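PDB 4H3T: CRISPR-associated protein, Cse1 family from Acidimicrobium ferrooxidans, which probably serves as the large subunit of the type I-E CRISPR surveillance complex Cascade, helping it recognise foreign DNA. Local coordinates for residues D385-V390 with G473-D478; A320-Q325 with D378-R383; L117-K122 with R280-A285. The protein carries 1 engineered substitution. One frame throughout, in Å; residues are numbered along the deposited sequence.

Two of the three contacts share a strand. In interaction 2 the turn 320-325 packs on the middle of strand 375-387, and in interaction 1 the end of that strand meets the loop after helix 445-473; their centres lie about 23 Å apart. Interaction 3 belongs to a different sheet, its centre about 51 Å from that of interaction 1, and the two lie on opposite sides of the chain's centre. Interactions 1 and 3 are buried and apolar, carried by leucine, valine, proline, alanine and cysteine side chains. Interaction 2 lies at the surface, where small apolar groups are bordered by two aspartates. None of the three has a hydrogen bond between its segments.

Interaction 1: D385-V390 with G473-D478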
ATOM      1  N   ASP A 385      -5.352 -10.937  -5.341  1.00 41.49           N
ATOM      2  CA  ASP A 385      -5.350 -12.357  -4.935  1.00 43.79           C
ATOM      3  C   ASP A 385      -4.221 -13.114  -5.666  1.00 44.59           C
ATOM      4  O   ASP A 385      -4.198 -13.212  -6.912  1.00 44.44           O
ATOM      5  CB  ASP A 385      -6.726 -13.001  -5.184  1.00 49.39           C
ATOM      6  CG  ASP A 385      -7.832 -12.566  -4.198  1.00 75.14           C
ATOM      7  OD1 ASP A 385      -7.509 -12.273  -3.021  1.00 77.90           O
ATOM      8  OD2 ASP A 385      -9.034 -12.623  -4.577  1.00 84.40           O
ATOM      9  N   THR A 386      -3.201 -13.493  -4.899  1.00 40.99           N
ATOM     10  CA  THR A 386      -1.970 -14.027  -5.420  1.00 42.48           C
ATOM     11  C   THR A 386      -1.624 -15.451  -4.873  1.00 47.10           C
ATOM     12  O   THR A 386      -1.397 -15.621  -3.652  1.00 44.57           O
ATOM     13  CB  THR A 386      -0.792 -13.036  -5.123  1.00 44.95           C
ATOM     14  OG1 THR A 386      -1.143 -11.717  -5.595  1.00 44.53           O
ATOM     15  CG2 THR A 386       0.493 -13.453  -5.849  1.00 41.77           C
ATOM     16  N   PRO A 387      -1.433 -16.416  -5.796  1.00 43.32           N
ATOM     17  CA  PRO A 387      -0.999 -17.755  -5.380  1.00 43.72           C
ATOM     18  C   PRO A 387       0.392 -17.753  -4.821  1.00 45.80           C
ATOM     19  O   PRO A 387       1.291 -17.034  -5.343  1.00 42.11           O
ATOM     20  CB  PRO A 387      -0.984 -18.555  -6.701  1.00 47.43           C
ATOM     21  CG  PRO A 387      -1.799 -17.802  -7.617  1.00 50.79           C
ATOM     22  CD  PRO A 387      -1.685 -16.384  -7.256  1.00 46.07           C
ATOM     23  N   LEU A 388       0.605 -18.560  -3.781  1.00 44.26           N
ATOM     24  CA  LEU A 388       1.956 -18.712  -3.266  1.00 45.15           C
ATOM     25  C   LEU A 388       2.848 -19.313  -4.354  1.00 48.84           C
ATOM     26  O   LEU A 388       4.028 -19.006  -4.413  1.00 48.48           O
ATOM     27  CB  LEU A 388       1.999 -19.587  -1.993  1.00 45.62           C
ATOM     28  CG  LEU A 388       1.947 -18.803  -0.723  1.00 50.38           C
ATOM     29  CD1 LEU A 388       0.682 -18.001  -0.658  1.00 48.56           C
ATOM     30  CD2 LEU A 388       2.134 -19.727   0.511  1.00 53.03           C
ATOM     31  N   ALA A 389       2.264 -20.064  -5.267  1.00 46.52           N
ATOM     32  CA  ALA A 389       3.024 -20.609  -6.430  1.00 48.45           C
ATOM     33  C   ALA A 389       3.707 -19.510  -7.262  1.00 50.61           C
ATOM     34  O   ALA A 389       4.804 -19.734  -7.743  1.00 49.20           O
ATOM     35  CB  ALA A 389       2.089 -21.398  -7.322  1.00 50.47           C
ATOM     36  N   VAL A 390       3.109 -18.319  -7.376  1.00 48.48           N
ATOM     37  CA  VAL A 390       3.649 -17.205  -8.162  1.00 47.07           C
ATOM     38  C   VAL A 390       4.817 -16.527  -7.413  1.00 49.88           C
ATOM     39  O   VAL A 390       5.723 -15.952  -8.037  1.00 49.06           O
ATOM     40  CB  VAL A 390       2.503 -16.247  -8.538  1.00 51.13           C
ATOM     41  CG1 VAL A 390       3.006 -14.901  -9.065  1.00 52.04           C
ATOM     42  CG2 VAL A 390       1.567 -16.918  -9.542  1.00 49.86           C
ATOM     43  N   GLY A 473      -6.221 -18.826 -10.645  1.00 42.80           N
ATOM     44  CA  GLY A 473      -6.234 -20.219 -11.171  1.00 43.94           C
ATOM     45  C   GLY A 473      -4.866 -20.883 -11.243  1.00 51.03           C
ATOM     46  O   GLY A 473      -4.779 -22.110 -11.205  1.00 53.70           O
ATOM     47  N   LEU A 474      -3.773 -20.097 -11.178  1.00 46.22           N
ATOM     48  CA  LEU A 474      -2.418 -20.662 -11.253  1.00 46.78           C
ATOM     49  C   LEU A 474      -2.047 -21.417  -9.971  1.00 50.02           C
ATOM     50  O   LEU A 474      -1.172 -22.256 -10.013  1.00 53.07           O
ATOM     51  CB  LEU A 474      -1.358 -19.612 -11.545  1.00 44.87           C
ATOM     52  CG  LEU A 474      -1.506 -18.833 -12.808  1.00 47.94           C
ATOM     53  CD1 LEU A 474      -0.332 -17.862 -12.977  1.00 48.73           C
ATOM     54  CD2 LEU A 474      -1.615 -19.729 -14.034  1.00 49.58           C
ATOM     55  N   ALA A 475      -2.789 -21.230  -8.903  1.00 46.69           N
ATOM     56  CA  ALA A 475      -2.566 -21.933  -7.646  1.00 49.53           C
ATOM     57  C   ALA A 475      -2.683 -23.464  -7.751  1.00 56.22           C
ATOM     58  O   ALA A 475      -2.041 -24.183  -6.968  1.00 57.99           O
ATOM     59  CB  ALA A 475      -3.569 -21.464  -6.615  1.00 49.81           C
ATOM     60  N   ASN A 476      -3.566 -23.974  -8.619  1.00 54.69           N
ATOM     61  CA  ASN A 476      -3.808 -25.418  -8.654  1.00 57.68           C
ATOM     62  C   ASN A 476      -3.499 -26.083  -9.998  1.00 58.60           C
ATOM     63  O   ASN A 476      -4.123 -27.091 -10.323  1.00 61.16           O
ATOM     64  CB  ASN A 476      -5.280 -25.658  -8.351  1.00 66.25           C
ATOM     65  CG  ASN A 476      -5.767 -25.087  -7.067  1.00 79.29           C
ATOM     66  OD1 ASN A 476      -6.769 -24.376  -7.061  1.00 75.42           O
ATOM     67  ND2 ASN A 476      -5.112 -25.417  -5.960  1.00 74.48           N
ATOM     68  N   ILE A 477      -2.557 -25.563 -10.746  1.00 52.66           N
ATOM     69  CA  ILE A 477      -2.221 -26.082 -12.079  1.00 55.36           C
ATOM     70  C   ILE A 477      -0.770 -26.574 -12.135  1.00 58.35           C
ATOM     71  O   ILE A 477       0.156 -25.861 -11.732  1.00 56.85           O
ATOM     72  CB  ILE A 477      -2.450 -24.992 -13.178  1.00 57.78           C
ATOM     73  CG1 ILE A 477      -3.932 -24.602 -13.240  1.00 58.02           C
ATOM     74  CG2 ILE A 477      -1.972 -25.529 -14.581  1.00 59.62           C
ATOM     75  CD1 ILE A 477      -4.191 -23.339 -14.128  1.00 57.49           C
ATOM     76  N   ASP A 478      -0.595 -27.729 -12.692  1.00 56.29           N
ATOM     77  CA  ASP A 478       0.701 -28.397 -12.900  1.00 60.08           C
ATOM     78  C   ASP A 478       1.197 -27.995 -14.288  1.00 66.16           C
ATOM     79  O   ASP A 478       2.171 -27.262 -14.379  1.00 69.45           O
ATOM     80  CB  ASP A 478       0.524 -29.914 -12.716  1.00 63.62           C
ATOM     81  CG  ASP A 478       1.759 -30.800 -12.970  1.00 81.82           C
ATOM     82  OD1 ASP A 478       1.569 -32.049 -13.226  1.00 79.95           O
ATOM     83  OD2 ASP A 478       2.907 -30.269 -12.881  1.00 86.80           O
TER
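Val390 and Leu474 meet methyl to methyl because of their torsions: Val390 turns CG1 anti to its backbone N (chi1 166°), which brings CG2 beside that nitrogen, while Leu474 runs CD1 out in an extended chain (chi2 -178°). Val390 CG2 and Leu474 CD1 then stand 4.0 Å apart, the two side chains crossing at a slant. Beside them the Pro387 ring leans against the backbone and methyl of Ala475. Its CB lies 3.9 Å from Ala475 CB, and its CG comes within 3.8 Å of Ala475 N, so the CB and CG corner of the ring rests on the N and CA side of Ala475. The same CG reaches Leu474 CB at 4.3 Å. Val390 N donates to Pro387 O at 3.0 Å, a backbone turn after which Ala389 points its methyl toward the loop and Val390 reaches it through CG2. Leu471 of helix 445-473 also touches Pro387 and Val390, and Val401 and Ala402 of helix 397-415 cover Leu474. The arrangement is that of an apolar junction between sheet and helices, where the last strand of a three-stranded antiparallel sheet runs into the C-terminal four-helix bundle known from Cse1 proteins, to which helices 397-415 and 445-473 probably belong.

Interaction 2: A320-Q325 with D378-R383; sequences ARPGQQ and DLAYDR
Pro322 and Ala380 form the apolar centre of the contact, with the Ala380 methyl against the base of the proline: Ala380 CB is 3.8 Å from Pro322 CA and 4.0 Å from Pro322 CB. Ala320 adds its own methyl from the same segment, its CB 4.3 Å from Ala380 CB. These small groups let the turn lie close to the strand. It is a type II turn from Arg321 to Gln324, and Gly323 takes the positive phi (81°) of its third position.

The contacts with carboxylates are of another kind. Asp378 crosses the proline ring at a slant and brings OD1 to 3.3 Å from Pro322 CB, a packing contact in which the carboxylate meets a ring carbon. Asp382 comes up to the chain just past the turn, its OD2 4.0 Å from Gln325 C because it accepts the N-H of the next residue, Val326.

The polar bonds run beside the contact. Arg383 N donates to Asp382 OD1 at 2.8 Å, on the anti side of the carboxylate; OD1 also pairs with Arg468. Replacing Asp382 by alanine removes the carboxylate, which would probably leave Arg468 without this charged partner and the N-H of Val326 without its acceptor.

Strand 359-370 pairs with 378-383 and reaches the residue before the turn through Ser366, whose OG bonds to Ala320 O, while helix 445-473 flanks Gln325 with Tyr460 and Asp464.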
ATOM      1  N   ALA A 320       4.042   0.751  -6.273  1.00 59.50           N
ATOM      2  CA  ALA A 320       2.862   0.483  -7.068  1.00 60.07           C
ATOM      3  C   ALA A 320       2.560   1.785  -7.773  1.00 66.77           C
ATOM      4  O   ALA A 320       2.574   2.863  -7.141  1.00 63.16           O
ATOM      5  CB  ALA A 320       1.720   0.066  -6.173  1.00 59.72           C
ATOM      6  N   ARG A 321       2.446   1.715  -9.087  1.00 66.01           N
ATOM      7  CA  ARG A 321       2.255   2.916  -9.891  1.00 65.20           C
ATOM      8  C   ARG A 321       0.769   3.367  -9.765  1.00 65.30           C
ATOM      9  O   ARG A 321      -0.122   2.562 -10.061  1.00 60.80           O
ATOM     10  CB  ARG A 321       2.646   2.600 -11.362  1.00 62.71           C
ATOM     11  CG  ARG A 321       2.465   3.718 -12.348  1.00 70.96           C
ATOM     12  CD  ARG A 321       2.937   3.267 -13.748  1.00 79.06           C
ATOM     13  NE  ARG A 321       4.198   3.890 -14.176  1.00104.63           N
ATOM     14  CZ  ARG A 321       5.019   3.428 -15.127  1.00124.38           C
ATOM     15  NH1 ARG A 321       4.734   2.300 -15.781  1.00110.77           N
ATOM     16  NH2 ARG A 321       6.137   4.081 -15.423  1.00112.85           N
ATOM     17  N   PRO A 322       0.450   4.623  -9.342  1.00 63.24           N
ATOM     18  CA  PRO A 322      -0.986   5.030  -9.317  1.00 60.91           C
ATOM     19  C   PRO A 322      -1.540   5.168 -10.737  1.00 53.15           C
ATOM     20  O   PRO A 322      -0.820   5.257 -11.732  1.00 48.80           O
ATOM     21  CB  PRO A 322      -0.995   6.369  -8.556  1.00 63.77           C
ATOM     22  CG  PRO A 322       0.438   6.561  -8.024  1.00 69.31           C
ATOM     23  CD  PRO A 322       1.337   5.724  -8.901  1.00 65.34           C
ATOM     24  N   GLY A 323      -2.850   5.109 -10.826  1.00 50.62           N
ATOM     25  CA  GLY A 323      -3.523   5.285 -12.086  1.00 49.84           C
ATOM     26  C   GLY A 323      -3.562   4.051 -12.979  1.00 51.61           C
ATOM     27  O   GLY A 323      -3.943   4.213 -14.126  1.00 53.22           O
ATOM     28  N   GLN A 324      -3.098   2.861 -12.509  0.72 44.19           N
ATOM     29  CA  GLN A 324      -3.228   1.574 -13.247  0.72 42.11           C
ATOM     30  C   GLN A 324      -3.677   0.473 -12.315  0.72 44.55           C
ATOM     31  O   GLN A 324      -3.442   0.559 -11.104  0.72 47.51           O
ATOM     32  CB  GLN A 324      -1.955   1.179 -13.891  0.72 42.15           C
ATOM     33  CG  GLN A 324      -0.849   0.749 -12.939  0.72 44.90           C
ATOM     34  CD  GLN A 324       0.404   0.347 -13.631  0.72 55.84           C
ATOM     35  OE1 GLN A 324       1.289  -0.333 -13.043  0.72 47.38           O
ATOM     36  NE2 GLN A 324       0.624   0.914 -14.789  0.72 40.67           N
ATOM     37  N   GLN A 325      -4.247  -0.573 -12.865  1.00 40.23           N
ATOM     38  CA  GLN A 325      -4.724  -1.763 -12.099  1.00 39.11           C
ATOM     39  C   GLN A 325      -3.448  -2.427 -11.537  1.00 43.18           C
ATOM     40  O   GLN A 325      -2.439  -2.455 -12.239  1.00 37.47           O
ATOM     41  CB  GLN A 325      -5.490  -2.711 -12.979  1.00 40.37           C
ATOM     42  CG  GLN A 325      -6.804  -2.115 -13.540  1.00 42.20           C
ATOM     43  CD  GLN A 325      -6.692  -1.363 -14.863  1.00 45.38           C
ATOM     44  OE1 GLN A 325      -5.603  -1.066 -15.364  1.00 46.30           O
ATOM     45  NE2 GLN A 325      -7.811  -0.853 -15.327  1.00 35.16           N
ATOM     46  N   ASP A 378      -1.657  11.808  -5.518  1.00 52.41           N
ATOM     47  CA  ASP A 378      -2.155  10.526  -5.986  1.00 52.13           C
ATOM     48  C   ASP A 378      -1.955   9.494  -4.951  1.00 53.90           C
ATOM     49  O   ASP A 378      -0.994   9.556  -4.197  1.00 50.72           O
ATOM     50  CB  ASP A 378      -1.448  10.083  -7.273  1.00 56.31           C
ATOM     51  CG  ASP A 378      -2.453   9.604  -8.315  1.00 85.67           C
ATOM     52  OD1 ASP A 378      -3.293   8.699  -7.977  1.00 85.85           O
ATOM     53  OD2 ASP A 378      -2.449  10.165  -9.447  1.00 93.21           O
ATOM     54  N   LEU A 379      -2.856   8.563  -4.890  1.00 52.07           N
ATOM     55  CA  LEU A 379      -2.755   7.481  -3.936  1.00 54.33           C
ATOM     56  C   LEU A 379      -3.073   6.188  -4.669  1.00 62.11           C
ATOM     57  O   LEU A 379      -4.098   6.144  -5.348  1.00 64.72           O
ATOM     58  CB  LEU A 379      -3.751   7.742  -2.800  1.00 55.78           C
ATOM     59  CG  LEU A 379      -3.711   6.832  -1.569  1.00 63.11           C
ATOM     60  CD1 LEU A 379      -2.418   7.029  -0.790  1.00 64.42           C
ATOM     61  CD2 LEU A 379      -4.884   7.167  -0.672  1.00 67.42           C
ATOM     62  N   ALA A 380      -2.140   5.231  -4.688  1.00 54.56           N
ATOM     63  CA  ALA A 380      -2.379   3.889  -5.243  1.00 54.90           C
ATOM     64  C   ALA A 380      -2.819   3.007  -4.058  1.00 52.63           C
ATOM     65  O   ALA A 380      -2.219   3.048  -2.959  1.00 47.34           O
ATOM     66  CB  ALA A 380      -1.109   3.336  -5.898  1.00 57.53           C
ATOM     67  N   TYR A 381      -3.874   2.256  -4.248  1.00 50.27           N
ATOM     68  CA  TYR A 381      -4.452   1.420  -3.189  1.00 51.35           C
ATOM     69  C   TYR A 381      -5.115   0.221  -3.885  1.00 51.30           C
ATOM     70  O   TYR A 381      -5.836   0.435  -4.837  1.00 48.69           O
ATOM     71  CB  TYR A 381      -5.429   2.256  -2.382  1.00 57.63           C
ATOM     72  CG  TYR A 381      -6.482   1.415  -1.714  1.00 70.31           C
ATOM     73  CD1 TYR A 381      -6.136   0.453  -0.770  1.00 75.08           C
ATOM     74  CD2 TYR A 381      -7.828   1.550  -2.047  1.00 75.21           C
ATOM     75  CE1 TYR A 381      -7.086  -0.416  -0.237  1.00 81.09           C
ATOM     76  CE2 TYR A 381      -8.800   0.717  -1.477  1.00 78.79           C
ATOM     77  CZ  TYR A 381      -8.416  -0.281  -0.585  1.00 94.96           C
ATOM     78  OH  TYR A 381      -9.313  -1.154  -0.004  1.00104.75           O
ATOM     79  N   ASP A 382      -4.757  -1.018  -3.535  1.00 42.19           N
ATOM     80  CA  ASP A 382      -5.320  -2.181  -4.242  1.00 40.42           C
ATOM     81  C   ASP A 382      -5.059  -3.429  -3.504  1.00 41.99           C
ATOM     82  O   ASP A 382      -4.259  -3.435  -2.571  1.00 41.05           O
ATOM     83  CB  ASP A 382      -4.696  -2.273  -5.668  1.00 45.79           C
ATOM     84  CG  ASP A 382      -5.596  -2.820  -6.800  1.00 64.44           C
ATOM     85  OD1 ASP A 382      -6.566  -3.596  -6.496  1.00 57.22           O
ATOM     86  OD2 ASP A 382      -5.358  -2.442  -7.998  1.00 76.57           O
ATOM     87  N   ARG A 383      -5.765  -4.465  -3.924  0.53 42.22           N
ATOM     88  CA  ARG A 383      -5.719  -5.800  -3.426  0.53 43.05           C
ATOM     89  C   ARG A 383      -5.594  -6.755  -4.602  0.53 44.28           C
ATOM     90  O   ARG A 383      -6.279  -6.571  -5.619  0.53 42.44           O
ATOM     91  CB  ARG A 383      -6.994  -6.071  -2.610  0.53 45.94           C
ATOM     92  CG  ARG A 383      -7.342  -4.897  -1.700  0.53 53.53           C
ATOM     93  CD  ARG A 383      -8.415  -5.216  -0.681  0.53 53.16           C
ATOM     94  NE  ARG A 383      -7.826  -5.685   0.558  0.53 64.45           N
ATOM     95  CZ  ARG A 383      -7.642  -4.977   1.668  0.53 67.72           C
ATOM     96  NH1 ARG A 383      -7.093  -5.543   2.729  0.53 64.95           N
ATOM     97  NH2 ARG A 383      -8.027  -3.699   1.732  0.53 57.28           N
TER

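Interaction 3: L117-K122 with R280-A285; sequences LEPAGK and RVLICA
Leu282, which gives up the most surface here, drives its CD2 methyl against the chain of the opposing loop. That methyl lies over the face of the peptide joining Glu118 to Pro119, 3.5 Å from both Glu118 C and Pro119 N. Leu282 holds CG anti to its backbone N (chi1 177°), and this carries the branch away from the strand and into the loop.

Leu117 comes next in buried surface. It crosses Leu282 obliquely, with its CG 3.8 Å from Leu282 CD2 and its CD2 4.0 Å from Leu282 CG. The same Leu117 CD2 extends along the strand to Cys284 SG at 4.2 Å, so one leucine spans two residues whose side chains leave the strand on a common face.

Pro119 closes the other flank of the methyl, its ring carbon CD 3.8 Å from Leu282 CD2. Around this apolar patch the loop's backbone finds its polar partners: Leu117 O accepts from Arg266, and the backbones of Glu118 and Ala120 bond to those of Lys180 and Gly178.

This is a loop laid over one face of a beta sheet: the chain goes on from 117-122 into the short strand 126-127, which pairs antiparallel with 275-289, the same strand that carries Leu282.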
ATOM      1  N   LEU A 117       2.647  19.857  24.758  1.00 43.45           N
ATOM      2  CA  LEU A 117       2.943  20.516  23.478  1.00 43.08           C
ATOM      3  C   LEU A 117       2.243  21.873  23.342  1.00 47.29           C
ATOM      4  O   LEU A 117       1.054  21.971  23.571  1.00 46.76           O
ATOM      5  CB  LEU A 117       2.534  19.666  22.307  1.00 41.03           C
ATOM      6  CG  LEU A 117       3.258  19.938  20.949  1.00 43.30           C
ATOM      7  CD1 LEU A 117       4.749  19.634  21.025  1.00 44.85           C
ATOM      8  CD2 LEU A 117       2.647  19.077  19.861  1.00 43.07           C
ATOM      9  N   GLU A 118       2.970  22.883  22.945  1.00 43.86           N
ATOM     10  CA  GLU A 118       2.448  24.223  22.734  1.00 45.68           C
ATOM     11  C   GLU A 118       2.989  24.827  21.444  1.00 50.96           C
ATOM     12  O   GLU A 118       4.115  24.552  21.071  1.00 49.05           O
ATOM     13  CB  GLU A 118       2.821  25.165  23.898  1.00 50.17           C
ATOM     14  CG  GLU A 118       2.140  24.790  25.208  1.00 58.04           C
ATOM     15  CD  GLU A 118       2.524  25.694  26.366  1.00 91.67           C
ATOM     16  OE1 GLU A 118       3.665  26.211  26.367  1.00 74.22           O
ATOM     17  OE2 GLU A 118       1.690  25.875  27.283  1.00 98.74           O
ATOM     18  N   PRO A 119       2.219  25.713  20.780  1.00 49.72           N
ATOM     19  CA  PRO A 119       2.769  26.408  19.597  1.00 51.24           C
ATOM     20  C   PRO A 119       3.905  27.370  19.958  1.00 54.05           C
ATOM     21  O   PRO A 119       3.914  27.949  21.032  1.00 55.12           O
ATOM     22  CB  PRO A 119       1.550  27.138  19.024  1.00 53.39           C
ATOM     23  CG  PRO A 119       0.575  27.242  20.127  1.00 56.46           C
ATOM     24  CD  PRO A 119       0.866  26.191  21.138  1.00 51.12           C
ATOM     25  N   ALA A 120       4.917  27.495  19.096  1.00 52.64           N
ATOM     26  CA  ALA A 120       6.044  28.430  19.331  1.00 55.06           C
ATOM     27  C   ALA A 120       5.594  29.906  19.345  1.00 65.17           C
ATOM     28  O   ALA A 120       6.215  30.736  20.015  1.00 67.18           O
ATOM     29  CB  ALA A 120       7.106  28.247  18.279  1.00 56.45           C
ATOM     30  N   GLY A 121       4.567  30.220  18.573  1.00 64.87           N
ATOM     31  CA  GLY A 121       3.988  31.565  18.536  1.00 68.09           C
ATOM     32  C   GLY A 121       2.469  31.514  18.545  1.00 74.75           C
ATOM     33  O   GLY A 121       1.859  30.574  19.078  1.00 76.13           O
ATOM     34  N   LYS A 122       1.841  32.478  17.886  1.00 68.67           N
ATOM     35  CA  LYS A 122       0.378  32.590  17.813  1.00 65.98           C
ATOM     36  C   LYS A 122      -0.216  31.723  16.673  1.00 69.49           C
ATOM     37  O   LYS A 122       0.494  31.386  15.722  1.00 72.51           O
ATOM     38  CB  LYS A 122       0.039  34.088  17.604  1.00 70.99           C
ATOM     39  CG  LYS A 122       0.624  34.989  18.732  1.00 85.14           C
ATOM     40  CD  LYS A 122       1.093  36.379  18.274  1.00 99.62           C
ATOM     41  CE  LYS A 122       0.175  37.506  18.691  1.00106.93           C
ATOM     42  NZ  LYS A 122       0.699  38.829  18.244  1.00107.06           N
ATOM     43  N   ARG A 280     -10.035  20.467  18.535  1.00 41.58           N
ATOM     44  CA  ARG A 280      -8.792  21.128  18.166  1.00 38.54           C
ATOM     45  C   ARG A 280      -7.602  20.182  18.306  1.00 42.66           C
ATOM     46  O   ARG A 280      -7.641  19.243  19.108  1.00 40.81           O
ATOM     47  CB  ARG A 280      -8.570  22.386  19.048  1.00 39.86           C
ATOM     48  CG  ARG A 280      -9.616  23.504  18.891  1.00 43.77           C
ATOM     49  CD  ARG A 280      -9.282  24.702  19.823  1.00 53.76           C
ATOM     50  NE  ARG A 280      -9.108  24.256  21.221  1.00 62.62           N
ATOM     51  CZ  ARG A 280      -8.133  24.598  22.071  1.00 77.12           C
ATOM     52  NH1 ARG A 280      -7.212  25.487  21.719  1.00 75.38           N
ATOM     53  NH2 ARG A 280      -8.090  24.071  23.295  1.00 62.62           N
ATOM     54  N   VAL A 281      -6.511  20.500  17.570  1.00 38.22           N
ATOM     55  CA  VAL A 281      -5.302  19.687  17.526  1.00 40.17           C
ATOM     56  C   VAL A 281      -4.086  20.594  17.196  1.00 44.38           C
ATOM     57  O   VAL A 281      -4.236  21.618  16.513  1.00 42.33           O
ATOM     58  CB  VAL A 281      -5.421  18.511  16.493  1.00 43.23           C
ATOM     59  CG1 VAL A 281      -5.487  19.032  15.054  1.00 42.34           C
ATOM     60  CG2 VAL A 281      -4.254  17.545  16.641  1.00 44.55           C
ATOM     61  N   LEU A 282      -2.909  20.177  17.643  1.00 40.34           N
ATOM     62  CA  LEU A 282      -1.628  20.807  17.305  1.00 41.14           C
ATOM     63  C   LEU A 282      -0.776  19.716  16.642  1.00 41.67           C
ATOM     64  O   LEU A 282      -0.609  18.632  17.208  1.00 39.49           O
ATOM     65  CB  LEU A 282      -0.959  21.409  18.545  1.00 41.39           C
ATOM     66  CG  LEU A 282       0.447  22.047  18.369  1.00 45.58           C
ATOM     67  CD1 LEU A 282       0.499  23.100  17.278  1.00 46.48           C
ATOM     68  CD2 LEU A 282       0.899  22.686  19.649  1.00 47.96           C
ATOM     69  N   ILE A 283      -0.284  19.968  15.428  1.00 37.63           N
ATOM     70  CA  ILE A 283       0.476  18.967  14.643  1.00 38.53           C
ATOM     71  C   ILE A 283       1.762  19.602  14.189  1.00 42.72           C
ATOM     72  O   ILE A 283       1.719  20.550  13.414  1.00 39.56           O
ATOM     73  CB  ILE A 283      -0.317  18.458  13.420  1.00 41.05           C
ATOM     74  CG1 ILE A 283      -1.690  17.939  13.821  1.00 40.80           C
ATOM     75  CG2 ILE A 283       0.435  17.391  12.667  1.00 38.24           C
ATOM     76  CD1 ILE A 283      -2.561  17.621  12.593  1.00 40.58           C
ATOM     77  N   CYS A 284       2.876  19.025  14.615  1.00 39.02           N
ATOM     78  CA  CYS A 284       4.242  19.521  14.419  1.00 40.37           C
ATOM     79  C   CYS A 284       5.116  18.425  13.904  1.00 41.03           C
ATOM     80  O   CYS A 284       4.776  17.237  13.960  1.00 37.80           O
ATOM     81  CB  CYS A 284       4.791  20.081  15.727  1.00 41.08           C
ATOM     82  SG  CYS A 284       3.765  21.365  16.470  1.00 45.59           S
ATOM     83  N   ALA A 285       6.315  18.821  13.466  1.00 36.43           N
ATOM     84  CA  ALA A 285       7.288  17.861  12.947  1.00 36.86           C
ATOM     85  C   ALA A 285       7.802  16.912  13.994  1.00 40.58           C
ATOM     86  O   ALA A 285       8.011  17.304  15.127  1.00 40.59           O
ATOM     87  CB  ALA A 285       8.455  18.623  12.354  1.00 38.31           C
TER